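Local coordinates for protein Exo-poly-alpha-D-galacturonosidase (Thermotoga maritima, PDB 3JUR) that probably hydrolyses polygalacturonate, the backbone of pectin, as an exo-acting glycosidase built on a parallel beta-helix, at residues K149-K154 and T234-D239; G135-D138 and W142-W145; G259-V264 and A325-T330. One frame throughout, in Å; residues are numbered along the deposited sequence.

The three contacts follow one another along the chain without nesting or crossing. Contact 2 comes first: it closes a tight loop just after strand 132-134, with three residues between 135-138 and 142-145. Further along the same excursion, 149-154 opens contact 1, which spans 79 residues, more of them loop than helix or strand, before closing on 234-239, beyond strand 224-233. Contact 3 joins 259-264 to 325-330, tying the chain just before strand 263-265 to strand 327-329, across strand 299-301 of one beta-helix sheet. Contacts 1 and 2 touch, Pro236 and Gly235 lying against Trp143. Contacts 1 and 3 meet where Asp239 packs on Asp260, whereas contacts 2 and 3 remain about 8 Å apart at their nearest atoms.

Contact 1 of 3, residues K149-K154 and T234-D239; sequences KDFGWK and TGPNND
A type II beta turn from Gly235 to Asn238, on a loop between strands of the right-handed parallel beta-helix of family 28 glycosidases, presents Pro236 to the ring of Phe151. The two side chains approach from opposite directions. Pro236 CD sits over a face of the phenyl ring in a CH-pi contact, 3.8 Å from its centroid and 17° off the normal, shifted toward the rim where it meets Phe151 CD1. With CG set opposite the carbonyl carbon about CA-CB (chi1 -68°), Phe151 carries its far rim on to the start of the turn, where CE1 lies 4.0 Å from Gly235 CA. No hydrogen bond crosses here. The turn is braced internally: Gly235 N donates to Asn238 OD1 at 2.7 Å, from well above the carbonyl plane, and Asn238 N returns a bond of 3.3 Å to Gly235 O. Asn238 OD1 also bonds Ser233 OG, and its ND2 bonds Ser211 O, which fixes the amide at both ends. Arg189 holds Pro236 O and Asn237 OD1. The contact thus fastens the excursion between strand 132-134 and helix 161-173 to the loop joining strands 224-233 and 249-252.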
ATOM      1  N   LYS D 149      28.458  10.830 -34.253  1.00 30.44           N
ATOM      2  CA  LYS D 149      27.856  11.388 -35.477  1.00 30.99           C
ATOM      3  C   LYS D 149      26.744  12.405 -35.219  1.00 31.25           C
ATOM      4  O   LYS D 149      26.667  13.428 -35.899  1.00 31.14           O
ATOM      5  CB  LYS D 149      27.339  10.278 -36.402  1.00 30.97           C
ATOM      6  CG  LYS D 149      28.406   9.296 -36.866  1.00 31.42           C
ATOM      7  CD  LYS D 149      27.990   8.566 -38.136  1.00 31.09           C
ATOM      8  CE  LYS D 149      28.913   7.386 -38.407  1.00 31.52           C
ATOM      9  NZ  LYS D 149      28.554   6.660 -39.664  1.00 31.22           N
ATOM     10  N   ASP D 150      25.885  12.124 -34.242  1.00 31.76           N
ATOM     11  CA  ASP D 150      24.820  13.063 -33.869  1.00 32.39           C
ATOM     12  C   ASP D 150      25.360  14.380 -33.295  1.00 32.20           C
ATOM     13  O   ASP D 150      24.613  15.355 -33.164  1.00 32.38           O
ATOM     14  CB  ASP D 150      23.810  12.417 -32.911  1.00 32.73           C
ATOM     15  CG  ASP D 150      24.417  11.301 -32.089  1.00 34.37           C
ATOM     16  OD1 ASP D 150      24.730  10.245 -32.682  1.00 36.50           O
ATOM     17  OD2 ASP D 150      24.575  11.472 -30.858  1.00 34.62           O
ATOM     18  N   PHE D 151      26.658  14.408 -32.980  1.00 31.82           N
ATOM     19  CA  PHE D 151      27.319  15.628 -32.516  1.00 31.36           C
ATOM     20  C   PHE D 151      28.397  16.150 -33.475  1.00 31.35           C
ATOM     21  O   PHE D 151      29.369  16.791 -33.059  1.00 31.08           O
ATOM     22  CB  PHE D 151      27.848  15.455 -31.086  1.00 31.33           C
ATOM     23  CG  PHE D 151      26.757  15.325 -30.046  1.00 30.87           C
ATOM     24  CD1 PHE D 151      25.898  16.392 -29.780  1.00 30.16           C
ATOM     25  CD2 PHE D 151      26.584  14.137 -29.345  1.00 31.40           C
ATOM     26  CE1 PHE D 151      24.888  16.278 -28.832  1.00 30.38           C
ATOM     27  CE2 PHE D 151      25.578  14.010 -28.385  1.00 31.43           C
ATOM     28  CZ  PHE D 151      24.729  15.086 -28.128  1.00 31.43           C
ATOM     29  N   GLY D 152      28.218  15.867 -34.763  1.00 31.10           N
ATOM     30  CA  GLY D 152      29.018  16.501 -35.802  1.00 31.04           C
ATOM     31  C   GLY D 152      30.207  15.733 -36.344  1.00 30.97           C
ATOM     32  O   GLY D 152      30.762  16.125 -37.370  1.00 30.95           O
ATOM     33  N   TRP D 153      30.608  14.656 -35.664  1.00 30.95           N
ATOM     34  CA  TRP D 153      31.725  13.831 -36.138  1.00 31.18           C
ATOM     35  C   TRP D 153      31.379  13.164 -37.460  1.00 31.32           C
ATOM     36  O   TRP D 153      30.282  12.623 -37.626  1.00 31.28           O
ATOM     37  CB  TRP D 153      32.141  12.762 -35.121  1.00 30.97           C
ATOM     38  CG  TRP D 153      33.387  11.992 -35.547  1.00 31.14           C
ATOM     39  CD1 TRP D 153      34.680  12.426 -35.471  1.00 31.23           C
ATOM     40  CD2 TRP D 153      33.445  10.674 -36.127  1.00 30.97           C
ATOM     41  NE1 TRP D 153      35.538  11.466 -35.960  1.00 31.19           N
ATOM     42  CE2 TRP D 153      34.808  10.381 -36.365  1.00 30.87           C
ATOM     43  CE3 TRP D 153      32.479   9.714 -36.460  1.00 30.71           C
ATOM     44  CZ2 TRP D 153      35.230   9.167 -36.921  1.00 30.77           C
ATOM     45  CZ3 TRP D 153      32.899   8.506 -37.011  1.00 30.91           C
ATOM     46  CH2 TRP D 153      34.264   8.245 -37.237  1.00 31.26           C
ATOM     47  N   LYS D 154      32.330  13.214 -38.389  1.00 31.68           N
ATOM     48  CA  LYS D 154      32.164  12.625 -39.712  1.00 31.74           C
ATOM     49  C   LYS D 154      33.125  11.463 -39.925  1.00 31.73           C
ATOM     50  O   LYS D 154      34.231  11.449 -39.378  1.00 31.52           O
ATOM     51  CB  LYS D 154      32.354  13.685 -40.797  1.00 31.91           C
ATOM     52  CG  LYS D 154      31.516  14.931 -40.572  1.00 32.60           C
ATOM     53  CD  LYS D 154      31.057  15.547 -41.879  1.00 33.28           C
ATOM     54  CE  LYS D 154      29.960  16.570 -41.635  1.00 33.92           C
ATOM     55  NZ  LYS D 154      28.861  16.006 -40.793  1.00 34.37           N
ATOM     56  N   THR D 234      23.786  21.087 -23.768  1.00 24.62           N
ATOM     57  CA  THR D 234      23.405  19.674 -23.849  1.00 24.29           C
ATOM     58  C   THR D 234      24.245  18.825 -24.811  1.00 24.10           C
ATOM     59  O   THR D 234      23.802  17.763 -25.270  1.00 24.35           O
ATOM     60  CB  THR D 234      21.904  19.521 -24.166  1.00 24.31           C
ATOM     61  OG1 THR D 234      21.591  20.242 -25.361  1.00 24.25           O
ATOM     62  CG2 THR D 234      21.055  20.057 -23.005  1.00 24.83           C
ATOM     63  N   GLY D 235      25.468  19.279 -25.088  1.00 23.48           N
ATOM     64  CA  GLY D 235      26.402  18.535 -25.936  1.00 22.86           C
ATOM     65  C   GLY D 235      27.078  17.355 -25.251  1.00 22.62           C
ATOM     66  O   GLY D 235      26.780  17.050 -24.094  1.00 22.40           O
ATOM     67  N   PRO D 236      27.998  16.676 -25.965  1.00 22.70           N
ATOM     68  CA  PRO D 236      28.640  15.483 -25.408  1.00 22.70           C
ATOM     69  C   PRO D 236      29.589  15.851 -24.272  1.00 23.00           C
ATOM     70  O   PRO D 236      30.427  16.747 -24.422  1.00 23.11           O
ATOM     71  CB  PRO D 236      29.408  14.906 -26.599  1.00 22.24           C
ATOM     72  CG  PRO D 236      29.677  16.078 -27.475  1.00 22.60           C
ATOM     73  CD  PRO D 236      28.506  17.001 -27.312  1.00 22.42           C
ATOM     74  N   ASN D 237      29.422  15.186 -23.135  1.00 23.46           N
ATOM     75  CA  ASN D 237      30.239  15.445 -21.950  1.00 23.96           C
ATOM     76  C   ASN D 237      30.059  16.867 -21.410  1.00 24.39           C
ATOM     77  O   ASN D 237      30.976  17.435 -20.813  1.00 24.40           O
ATOM     78  CB  ASN D 237      31.721  15.135 -22.230  1.00 23.84           C
ATOM     79  CG  ASN D 237      31.926  13.749 -22.810  1.00 23.49           C
ATOM     80  OD1 ASN D 237      32.441  13.594 -23.923  1.00 24.02           O
ATOM     81  ND2 ASN D 237      31.494  12.731 -22.071  1.00 22.54           N
ATOM     82  N   ASN D 238      28.871  17.434 -21.625  1.00 24.82           N
ATOM     83  CA  ASN D 238      28.523  18.733 -21.056  1.00 25.39           C
ATOM     84  C   ASN D 238      28.091  18.607 -19.590  1.00 25.54           C
ATOM     85  O   ASN D 238      26.929  18.841 -19.259  1.00 25.63           O
ATOM     86  CB  ASN D 238      27.440  19.436 -21.894  1.00 25.14           C
ATOM     87  CG  ASN D 238      28.009  20.221 -23.077  1.00 26.26           C
ATOM     88  OD1 ASN D 238      27.265  20.874 -23.812  1.00 25.72           O
ATOM     89  ND2 ASN D 238      29.326  20.174 -23.254  1.00 27.00           N
ATOM     90  N   ASP D 239      29.030  18.224 -18.722  1.00 25.88           N
ATOM     91  CA  ASP D 239      28.803  18.207 -17.281  1.00 25.95           C
ATOM     92  C   ASP D 239      28.599  19.642 -16.804  1.00 26.06           C
ATOM     93  O   ASP D 239      29.251  20.564 -17.304  1.00 26.18           O
ATOM     94  CB  ASP D 239      30.012  17.621 -16.538  1.00 26.46           C
ATOM     95  CG  ASP D 239      30.315  16.165 -16.902  1.00 27.73           C
ATOM     96  OD1 ASP D 239      29.775  15.635 -17.894  1.00 29.36           O
ATOM     97  OD2 ASP D 239      31.123  15.549 -16.175  1.00 27.61           O
TER

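Contact 2 of 3, residues G135-D138 and W142-W145; sequences GSAD and WWPW
Ala137 is met by two indoles turned differently toward it: Trp143 offers a ring face and Trp142 an edge. Both tryptophans belong to the loop that leaves strand 132-134 of the beta-helix, Trp143 starting a 3-10 turn in which Trp145 N bonds Trp142 O. The indole of Trp143 lies flat over the backbone of Ala137 and Asp138. Asp138 CA makes a CH-pi contact with its six-membered ring, 3.8 Å from the centroid and 24° off the normal, while Ala137 CB reaches the pyrrole end, 3.4 Å from Trp143 NE1. Nearer the main chain, Asp138 O closes on Trp143 CB at 3.3 Å. The first torsion of Trp143 (chi1 -67°) places CG beside its own backbone N, laying the ring back over this strip. NE1 is bonded to Ser211 O, and Pro236 rests on the opposite face, its CD 3.6 Å from Trp143 CG. Replacing Trp143 by an alanine would probably open a gap between the Ala137-Asp138 backbone and Pro236 and leave Ser211 O without its indole donor. The Asp138 side chain leaves in another direction, its OD1 bonded to His141 ND1 and Glu140 N. Trp142 instead brings CD1 up to Ala137 CB at 4.0 Å, near the plane of its ring, and makes an edge-to-face contact with Tyr97. In that same plane its NE1 donates to a water, 2.8 Å away, which in turn gives a hydrogen to Gly135 O.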
ATOM      1  N   GLY D 135      30.465  29.585 -24.981  1.00 21.93           N
ATOM      2  CA  GLY D 135      31.643  28.855 -25.446  1.00 22.37           C
ATOM      3  C   GLY D 135      31.701  28.580 -26.937  1.00 22.86           C
ATOM      4  O   GLY D 135      32.728  28.112 -27.440  1.00 22.99           O
ATOM      5  N   SER D 136      30.594  28.858 -27.629  1.00 23.15           N
ATOM      6  CA  SER D 136      30.461  28.697 -29.082  1.00 24.04           C
ATOM      7  C   SER D 136      30.644  27.272 -29.618  1.00 24.75           C
ATOM      8  O   SER D 136      30.898  27.087 -30.815  1.00 25.07           O
ATOM      9  CB  SER D 136      31.377  29.671 -29.840  1.00 24.12           C
ATOM     10  OG  SER D 136      31.065  31.015 -29.524  1.00 24.20           O
ATOM     11  N   ALA D 137      30.512  26.272 -28.752  1.00 25.18           N
ATOM     12  CA  ALA D 137      30.559  24.882 -29.198  1.00 25.84           C
ATOM     13  C   ALA D 137      29.240  24.482 -29.858  1.00 26.27           C
ATOM     14  O   ALA D 137      28.161  24.891 -29.424  1.00 26.62           O
ATOM     15  CB  ALA D 137      30.878  23.955 -28.042  1.00 25.68           C
ATOM     16  N   ASP D 138      29.345  23.687 -30.913  1.00 26.57           N
ATOM     17  CA  ASP D 138      28.189  23.157 -31.626  1.00 27.04           C
ATOM     18  C   ASP D 138      28.667  21.962 -32.457  1.00 27.20           C
ATOM     19  O   ASP D 138      29.776  21.470 -32.240  1.00 27.37           O
ATOM     20  CB  ASP D 138      27.522  24.242 -32.497  1.00 27.10           C
ATOM     21  CG  ASP D 138      28.491  24.913 -33.462  1.00 27.58           C
ATOM     22  OD1 ASP D 138      29.559  24.337 -33.752  1.00 28.14           O
ATOM     23  OD2 ASP D 138      28.181  26.026 -33.937  1.00 28.57           O
ATOM     24  N   TRP D 142      34.387  22.092 -31.665  1.00 24.86           N
ATOM     25  CA  TRP D 142      34.723  21.276 -30.483  1.00 24.61           C
ATOM     26  C   TRP D 142      34.042  19.898 -30.402  1.00 24.66           C
ATOM     27  O   TRP D 142      34.720  18.887 -30.202  1.00 24.51           O
ATOM     28  CB  TRP D 142      34.482  22.039 -29.168  1.00 24.60           C
ATOM     29  CG  TRP D 142      35.254  23.326 -29.014  1.00 24.08           C
ATOM     30  CD1 TRP D 142      34.733  24.585 -28.972  1.00 23.74           C
ATOM     31  CD2 TRP D 142      36.673  23.473 -28.859  1.00 23.20           C
ATOM     32  NE1 TRP D 142      35.734  25.509 -28.805  1.00 23.09           N
ATOM     33  CE2 TRP D 142      36.936  24.856 -28.732  1.00 23.49           C
ATOM     34  CE3 TRP D 142      37.749  22.573 -28.823  1.00 22.92           C
ATOM     35  CZ2 TRP D 142      38.231  25.364 -28.568  1.00 21.73           C
ATOM     36  CZ3 TRP D 142      39.038  23.079 -28.660  1.00 22.38           C
ATOM     37  CH2 TRP D 142      39.264  24.464 -28.534  1.00 21.82           C
ATOM     38  N   TRP D 143      32.712  19.860 -30.534  1.00 24.54           N
ATOM     39  CA  TRP D 143      31.946  18.620 -30.307  1.00 24.42           C
ATOM     40  C   TRP D 143      32.294  17.448 -31.239  1.00 24.43           C
ATOM     41  O   TRP D 143      32.293  16.298 -30.788  1.00 24.51           O
ATOM     42  CB  TRP D 143      30.423  18.866 -30.316  1.00 24.32           C
ATOM     43  CG  TRP D 143      29.895  19.706 -29.173  1.00 23.49           C
ATOM     44  CD1 TRP D 143      30.565  20.078 -28.045  1.00 23.34           C
ATOM     45  CD2 TRP D 143      28.571  20.242 -29.047  1.00 23.38           C
ATOM     46  NE1 TRP D 143      29.749  20.830 -27.232  1.00 23.10           N
ATOM     47  CE2 TRP D 143      28.519  20.946 -27.823  1.00 23.78           C
ATOM     48  CE3 TRP D 143      27.420  20.195 -29.852  1.00 23.79           C
ATOM     49  CZ2 TRP D 143      27.362  21.603 -27.381  1.00 23.93           C
ATOM     50  CZ3 TRP D 143      26.272  20.853 -29.417  1.00 24.48           C
ATOM     51  CH2 TRP D 143      26.252  21.546 -28.186  1.00 24.08           C
ATOM     52  N   PRO D 144      32.587  17.721 -32.531  1.00 24.51           N
ATOM     53  CA  PRO D 144      33.016  16.614 -33.392  1.00 24.84           C
ATOM     54  C   PRO D 144      34.197  15.805 -32.836  1.00 25.14           C
ATOM     55  O   PRO D 144      34.343  14.628 -33.176  1.00 25.57           O
ATOM     56  CB  PRO D 144      33.416  17.316 -34.688  1.00 24.64           C
ATOM     57  CG  PRO D 144      32.536  18.501 -34.737  1.00 24.63           C
ATOM     58  CD  PRO D 144      32.359  18.954 -33.313  1.00 24.38           C
ATOM     59  N   TRP D 145      35.010  16.417 -31.977  1.00 25.08           N
ATOM     60  CA  TRP D 145      36.172  15.735 -31.401  1.00 25.37           C
ATOM     61  C   TRP D 145      35.813  14.522 -30.535  1.00 25.76           C
ATOM     62  O   TRP D 145      36.646  13.634 -30.339  1.00 25.83           O
ATOM     63  CB  TRP D 145      37.053  16.722 -30.627  1.00 24.95           C
ATOM     64  CG  TRP D 145      37.792  17.702 -31.505  1.00 24.33           C
ATOM     65  CD1 TRP D 145      37.612  17.911 -32.851  1.00 23.67           C
ATOM     66  CD2 TRP D 145      38.805  18.629 -31.091  1.00 23.84           C
ATOM     67  NE1 TRP D 145      38.459  18.899 -33.298  1.00 23.40           N
ATOM     68  CE2 TRP D 145      39.202  19.358 -32.242  1.00 23.59           C
ATOM     69  CE3 TRP D 145      39.419  18.913 -29.862  1.00 23.12           C
ATOM     70  CZ2 TRP D 145      40.189  20.348 -32.198  1.00 22.45           C
ATOM     71  CZ3 TRP D 145      40.404  19.902 -29.823  1.00 22.80           C
ATOM     72  CH2 TRP D 145      40.774  20.607 -30.984  1.00 22.19           C
TER
HETATM   73  O   HOH W   1      35.396  28.184 -27.947  1.00 22.46           O

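Contact 3 of 3, residues G259-V264 and A325-T330; sequences GDDSVV and ALRLKT
The guanidinium of Arg327 receives Asp261 OD1 at its edge, almost exactly in plane, while the methylene CD of Lys329 lies centrally over one of its faces, 3.6 Å above. The carboxylate of Asp261 is turned 72° against the guanidinium, so the salt bridge is a single bond from NH1 to OD1, 3.0 Å long and bent to 138°. Lys329 NZ takes the other oxygen, OD2, at 2.7 Å. Both oxygens use their syn lone pairs, giving each arm of the carboxylate its own cation in a three-residue network. Arg327 reaches across as an extended chain from CG to NE, whereas Lys329 bends at chi3 (-88°) to come at Asp261 from the opposite direction. A water gives a hydrogen to Asp260 OD1 and accepts one from Arg327 NH1; the same OD1 takes the N-H of Asp261 at 2.8 Å, coupling the two aspartates. The sequences GDD and R-L-K match conserved motifs of family 28, consistent with a place in the active-site cleft, as in relatives. Strand 299-301 runs between parallel strands 263-265 and 327-329, and Asp261 and Lys329 both touch its Val300, so the bridges span this middle strand on one face of the beta-helix.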
ATOM      1  N   GLY D 259      24.192  18.094 -20.705  1.00 25.39           N
ATOM      2  CA  GLY D 259      24.339  17.022 -21.686  1.00 25.45           C
ATOM      3  C   GLY D 259      24.854  15.731 -21.079  1.00 25.84           C
ATOM      4  O   GLY D 259      24.747  14.672 -21.683  1.00 25.89           O
ATOM      5  N   ASP D 260      25.418  15.818 -19.882  1.00 26.06           N
ATOM      6  CA  ASP D 260      25.877  14.636 -19.168  1.00 26.81           C
ATOM      7  C   ASP D 260      25.473  14.803 -17.704  1.00 26.62           C
ATOM      8  O   ASP D 260      24.424  15.386 -17.411  1.00 26.76           O
ATOM      9  CB  ASP D 260      27.393  14.478 -19.353  1.00 27.41           C
ATOM     10  CG  ASP D 260      27.856  13.027 -19.288  1.00 29.46           C
ATOM     11  OD1 ASP D 260      27.965  12.482 -18.167  1.00 32.39           O
ATOM     12  OD2 ASP D 260      28.134  12.436 -20.359  1.00 31.61           O
ATOM     13  N   ASP D 261      26.290  14.307 -16.781  1.00 26.70           N
ATOM     14  CA  ASP D 261      26.022  14.463 -15.351  1.00 26.20           C
ATOM     15  C   ASP D 261      25.906  15.942 -14.955  1.00 26.42           C
ATOM     16  O   ASP D 261      26.683  16.777 -15.432  1.00 26.43           O
ATOM     17  CB  ASP D 261      27.124  13.778 -14.551  1.00 26.48           C
ATOM     18  CG  ASP D 261      27.208  12.278 -14.828  1.00 26.94           C
ATOM     19  OD1 ASP D 261      26.147  11.627 -14.898  1.00 26.82           O
ATOM     20  OD2 ASP D 261      28.336  11.753 -14.971  1.00 28.09           O
ATOM     21  N   SER D 262      24.946  16.274 -14.092  1.00 25.64           N
ATOM     22  CA  SER D 262      24.713  17.679 -13.737  1.00 25.58           C
ATOM     23  C   SER D 262      25.712  18.195 -12.696  1.00 25.26           C
ATOM     24  O   SER D 262      26.476  19.124 -12.967  1.00 25.51           O
ATOM     25  CB  SER D 262      23.272  17.899 -13.276  1.00 25.68           C
ATOM     26  OG  SER D 262      22.365  17.728 -14.349  1.00 26.19           O
ATOM     27  N   VAL D 263      25.696  17.604 -11.506  1.00 24.72           N
ATOM     28  CA  VAL D 263      26.701  17.890 -10.490  1.00 24.61           C
ATOM     29  C   VAL D 263      27.448  16.582 -10.229  1.00 24.43           C
ATOM     30  O   VAL D 263      26.848  15.600  -9.781  1.00 24.12           O
ATOM     31  CB  VAL D 263      26.065  18.439  -9.193  1.00 24.62           C
ATOM     32  CG1 VAL D 263      27.127  18.649  -8.101  1.00 24.86           C
ATOM     33  CG2 VAL D 263      25.324  19.732  -9.478  1.00 25.21           C
ATOM     34  N   VAL D 264      28.750  16.582 -10.524  1.00 24.17           N
ATOM     35  CA  VAL D 264      29.566  15.366 -10.516  1.00 24.45           C
ATOM     36  C   VAL D 264      30.806  15.544  -9.676  1.00 24.09           C
ATOM     37  O   VAL D 264      31.695  16.301 -10.046  1.00 23.87           O
ATOM     38  CB  VAL D 264      30.126  15.019 -11.915  1.00 24.27           C
ATOM     39  CG1 VAL D 264      30.076  13.528 -12.132  1.00 24.80           C
ATOM     40  CG2 VAL D 264      29.424  15.795 -13.019  1.00 25.36           C
ATOM     41  N   ALA D 325      18.668  10.260 -10.416  1.00 21.28           N
ATOM     42  CA  ALA D 325      18.705  11.269  -9.365  1.00 21.94           C
ATOM     43  C   ALA D 325      20.049  11.231  -8.642  1.00 22.08           C
ATOM     44  O   ALA D 325      20.730  12.256  -8.526  1.00 21.86           O
ATOM     45  CB  ALA D 325      17.545  11.086  -8.390  1.00 21.73           C
ATOM     46  N   LEU D 326      20.419  10.040  -8.168  1.00 22.07           N
ATOM     47  CA  LEU D 326      21.670   9.814  -7.455  1.00 22.32           C
ATOM     48  C   LEU D 326      22.411   8.680  -8.158  1.00 22.58           C
ATOM     49  O   LEU D 326      21.853   7.600  -8.377  1.00 22.78           O
ATOM     50  CB  LEU D 326      21.416   9.447  -5.983  1.00 21.85           C
ATOM     51  CG  LEU D 326      22.624   9.045  -5.111  1.00 22.12           C
ATOM     52  CD1 LEU D 326      23.640  10.200  -4.931  1.00 21.11           C
ATOM     53  CD2 LEU D 326      22.192   8.522  -3.750  1.00 19.45           C
ATOM     54  N   ARG D 327      23.672   8.931  -8.488  1.00 22.82           N
ATOM     55  CA  ARG D 327      24.478   7.996  -9.259  1.00 23.05           C
ATOM     56  C   ARG D 327      25.895   7.905  -8.689  1.00 22.66           C
ATOM     57  O   ARG D 327      26.589   8.911  -8.609  1.00 22.25           O
ATOM     58  CB  ARG D 327      24.514   8.479 -10.710  1.00 23.46           C
ATOM     59  CG  ARG D 327      25.116   7.509 -11.710  1.00 25.77           C
ATOM     60  CD  ARG D 327      25.219   8.186 -13.070  1.00 27.26           C
ATOM     61  NE  ARG D 327      25.414   7.206 -14.136  1.00 29.47           N
ATOM     62  CZ  ARG D 327      25.771   7.519 -15.377  1.00 29.80           C
ATOM     63  NH1 ARG D 327      25.971   8.788 -15.718  1.00 29.33           N
ATOM     64  NH2 ARG D 327      25.929   6.558 -16.276  1.00 31.20           N
ATOM     65  N   LEU D 328      26.306   6.704  -8.278  1.00 22.63           N
ATOM     66  CA  LEU D 328      27.703   6.430  -7.919  1.00 22.42           C
ATOM     67  C   LEU D 328      28.321   5.454  -8.934  1.00 22.48           C
ATOM     68  O   LEU D 328      27.771   4.374  -9.184  1.00 21.88           O
ATOM     69  CB  LEU D 328      27.825   5.899  -6.480  1.00 22.25           C
ATOM     70  CG  LEU D 328      27.677   6.883  -5.302  1.00 22.50           C
ATOM     71  CD1 LEU D 328      26.271   7.467  -5.186  1.00 22.11           C
ATOM     72  CD2 LEU D 328      28.061   6.227  -3.990  1.00 22.13           C
ATOM     73  N   LYS D 329      29.443   5.863  -9.535  1.00 22.38           N
ATOM     74  CA  LYS D 329      30.125   5.086 -10.579  1.00 22.27           C
ATOM     75  C   LYS D 329      31.585   4.856 -10.214  1.00 21.89           C
ATOM     76  O   LYS D 329      32.294   5.797  -9.850  1.00 21.78           O
ATOM     77  CB  LYS D 329      30.147   5.832 -11.920  1.00 22.75           C
ATOM     78  CG  LYS D 329      28.909   6.587 -12.300  1.00 24.24           C
ATOM     79  CD  LYS D 329      29.062   7.210 -13.684  1.00 25.77           C
ATOM     80  CE  LYS D 329      29.701   8.595 -13.617  1.00 26.13           C
ATOM     81  NZ  LYS D 329      29.575   9.311 -14.924  1.00 24.93           N
ATOM     82  N   THR D 330      32.039   3.614 -10.362  1.00 21.17           N
ATOM     83  CA  THR D 330      33.438   3.253 -10.158  1.00 20.52           C
ATOM     84  C   THR D 330      33.690   1.869 -10.762  1.00 20.45           C
ATOM     85  O   THR D 330      32.759   1.227 -11.254  1.00 20.27           O
ATOM     86  CB  THR D 330      33.823   3.263  -8.660  1.00 20.50           C
ATOM     87  OG1 THR D 330      35.232   3.032  -8.515  1.00 20.77           O
ATOM     88  CG2 THR D 330      33.030   2.192  -7.885  1.00 20.05           C
TER
HETATM   89  O   HOH W   2      27.467   9.793 -17.966  1.00 34.46           O